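Local coordinates for uncharacterized protein (Bacillus thuringiensis serovar kurstaki, PDB 4XE7), which is a ParM-type bacterial actin-like protein that probably polymerises into filaments that segregate plasmids, at residues G153-D158 with N199-S204. Sequence-based numbering, arbitrary orientation.
Sequences GMPIED and NVEGVS
The carboxylate of Glu201 hangs over one face of the Pro155 ring. OE1 does the touching and sits nearly above the ring centre. Its closest ring atom is CD, with Glu201 OE1 to Pro155 CD 3.2 Å. The carboxylate plane is tilted about 39° to the ring, and OE2 is farther off. The Glu201 chain gets there by running extended, with CG anti to the backbone N (chi1 -163°), alongside the proline. Its CB lies over the flat Met154-Pro155 peptide, with Glu201 CB to Met154 C 3.8 Å. One step back, Gly153 CA is 3.3 Å from Asn199 O, so bare backbone meets backbone. A water then joins the two strand ends. It accepts from Met154 N at 3.0 Å and donates to Asn199 O at a short 2.5 Å. The Met154 side chain turns away and packs on Ile167 and Glu164 of helix 164-171. Asn199 ND2 donates hydrogen bonds to Gly152 O and Ser151 OG, and its side chain rests on Tyr407 and Ala410. The contact lies at the ends of parallel strands 145-154 and 188-200, where both leave the large mixed sheet. Strand 145-154 is the sheet's edge within the chain, and helix 402-418 lies against Asn199 and Glu201.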
loop_
_atom_site.group_PDB
_atom_site.type_symbol
_atom_site.label_atom_id
_atom_site.label_comp_id
_atom_site.label_asym_id
_atom_site.label_seq_id
_atom_site.Cartn_x
_atom_site.Cartn_y
_atom_site.Cartn_z
ATOM N N GLY A 153 -11.676 5.221 -6.866
ATOM C CA GLY A 153 -12.176 6.252 -5.986
ATOM C C GLY A 153 -11.337 7.495 -6.112
ATOM O O GLY A 153 -10.158 7.429 -6.457
ATOM N N MET A 154 -11.950 8.641 -5.855
ATOM C CA MET A 154 -11.193 9.878 -5.816
ATOM C C MET A 154 -11.600 10.688 -4.596
ATOM O O MET A 154 -12.739 10.590 -4.121
ATOM C CB MET A 154 -11.385 10.691 -7.100
ATOM C CG MET A 154 -12.781 11.225 -7.299
ATOM S SD MET A 154 -12.919 12.145 -8.831
ATOM C CE MET A 154 -14.530 11.607 -9.353
ATOM N N PRO A 155 -10.650 11.469 -4.067
ATOM C CA PRO A 155 -10.904 12.382 -2.950
ATOM C C PRO A 155 -11.953 13.438 -3.315
ATOM O O PRO A 155 -12.208 13.682 -4.497
ATOM C CB PRO A 155 -9.527 13.010 -2.687
ATOM C CG PRO A 155 -8.723 12.747 -3.920
ATOM C CD PRO A 155 -9.231 11.461 -4.466
ATOM N N ILE A 156 -12.547 14.055 -2.299
ATOM C CA ILE A 156 -13.710 14.926 -2.470
ATOM C C ILE A 156 -13.441 16.222 -3.258
ATOM O O ILE A 156 -14.359 16.805 -3.834
ATOM C CB ILE A 156 -14.308 15.281 -1.084
ATOM C CG1 ILE A 156 -15.747 15.777 -1.227
ATOM C CG2 ILE A 156 -13.411 16.269 -0.335
ATOM C CD1 ILE A 156 -16.653 14.793 -1.917
ATOM N N GLU A 157 -12.186 16.660 -3.300
ATOM C CA GLU A 157 -11.829 17.893 -4.001
ATOM C C GLU A 157 -12.076 17.792 -5.505
ATOM O O GLU A 157 -12.476 18.771 -6.142
ATOM C CB GLU A 157 -10.359 18.272 -3.748
ATOM C CG GLU A 157 -9.363 17.111 -3.680
ATOM C CD GLU A 157 -9.363 16.393 -2.338
ATOM O OE1 GLU A 157 -10.448 15.967 -1.885
ATOM O OE2 GLU A 157 -8.275 16.254 -1.736
ATOM N N ASP A 158 -11.848 16.609 -6.068
ATOM C CA ASP A 158 -11.973 16.421 -7.509
ATOM C C ASP A 158 -13.422 16.382 -7.957
ATOM O O ASP A 158 -13.711 16.321 -9.152
ATOM C CB ASP A 158 -11.264 15.144 -7.943
ATOM C CG ASP A 158 -9.865 15.044 -7.386
ATOM O OD1 ASP A 158 -8.907 15.342 -8.128
ATOM O OD2 ASP A 158 -9.729 14.671 -6.202
ATOM N N ASN A 199 -15.842 5.065 -5.714
ATOM C CA ASN A 199 -16.137 4.973 -4.296
ATOM C C ASN A 199 -15.616 6.209 -3.578
ATOM O O ASN A 199 -14.838 6.990 -4.146
ATOM C CB ASN A 199 -15.525 3.701 -3.698
ATOM C CG ASN A 199 -15.908 2.441 -4.477
ATOM O OD1 ASN A 199 -17.003 1.906 -4.312
ATOM N ND2 ASN A 199 -15.000 1.969 -5.344
ATOM N N VAL A 200 -16.056 6.378 -2.334
ATOM C CA VAL A 200 -15.608 7.475 -1.487
ATOM C C VAL A 200 -14.238 7.176 -0.917
ATOM O O VAL A 200 -14.139 6.372 0.008
ATOM C CB VAL A 200 -16.565 7.702 -0.297
ATOM C CG1 VAL A 200 -16.146 8.924 0.508
ATOM C CG2 VAL A 200 -18.011 7.794 -0.763
ATOM N N GLU A 201 -13.189 7.814 -1.432
ATOM C CA GLU A 201 -11.850 7.572 -0.896
ATOM C C GLU A 201 -11.848 8.002 0.568
ATOM O O GLU A 201 -12.488 8.982 0.929
ATOM C CB GLU A 201 -10.776 8.324 -1.694
ATOM C CG GLU A 201 -9.359 7.802 -1.465
ATOM C CD GLU A 201 -8.295 8.634 -2.169
ATOM O OE1 GLU A 201 -8.237 9.856 -1.922
ATOM O OE2 GLU A 201 -7.517 8.065 -2.966
ATOM N N GLY A 202 -11.152 7.262 1.416
ATOM C CA GLY A 202 -11.163 7.573 2.834
ATOM C C GLY A 202 -12.118 6.700 3.624
ATOM O O GLY A 202 -11.717 5.669 4.162
ATOM N N VAL A 203 -13.389 7.080 3.683
ATOM C CA VAL A 203 -14.313 6.314 4.518
ATOM C C VAL A 203 -14.617 4.927 3.930
ATOM O O VAL A 203 -15.110 4.050 4.643
ATOM C CB VAL A 203 -15.631 7.076 4.762
ATOM C CG1 VAL A 203 -16.564 6.954 3.562
ATOM C CG2 VAL A 203 -16.304 6.565 6.045
ATOM N N SER A 204 -14.300 4.716 2.649
ATOM C CA SER A 204 -14.432 3.385 2.041
ATOM C C SER A 204 -13.591 2.356 2.764
ATOM O O SER A 204 -13.914 1.175 2.754
ATOM C CB SER A 204 -14.014 3.379 0.564
ATOM O OG SER A 204 -14.812 4.244 -0.208
HETATM O O HOH W 1 -14.916 8.431 -6.128
#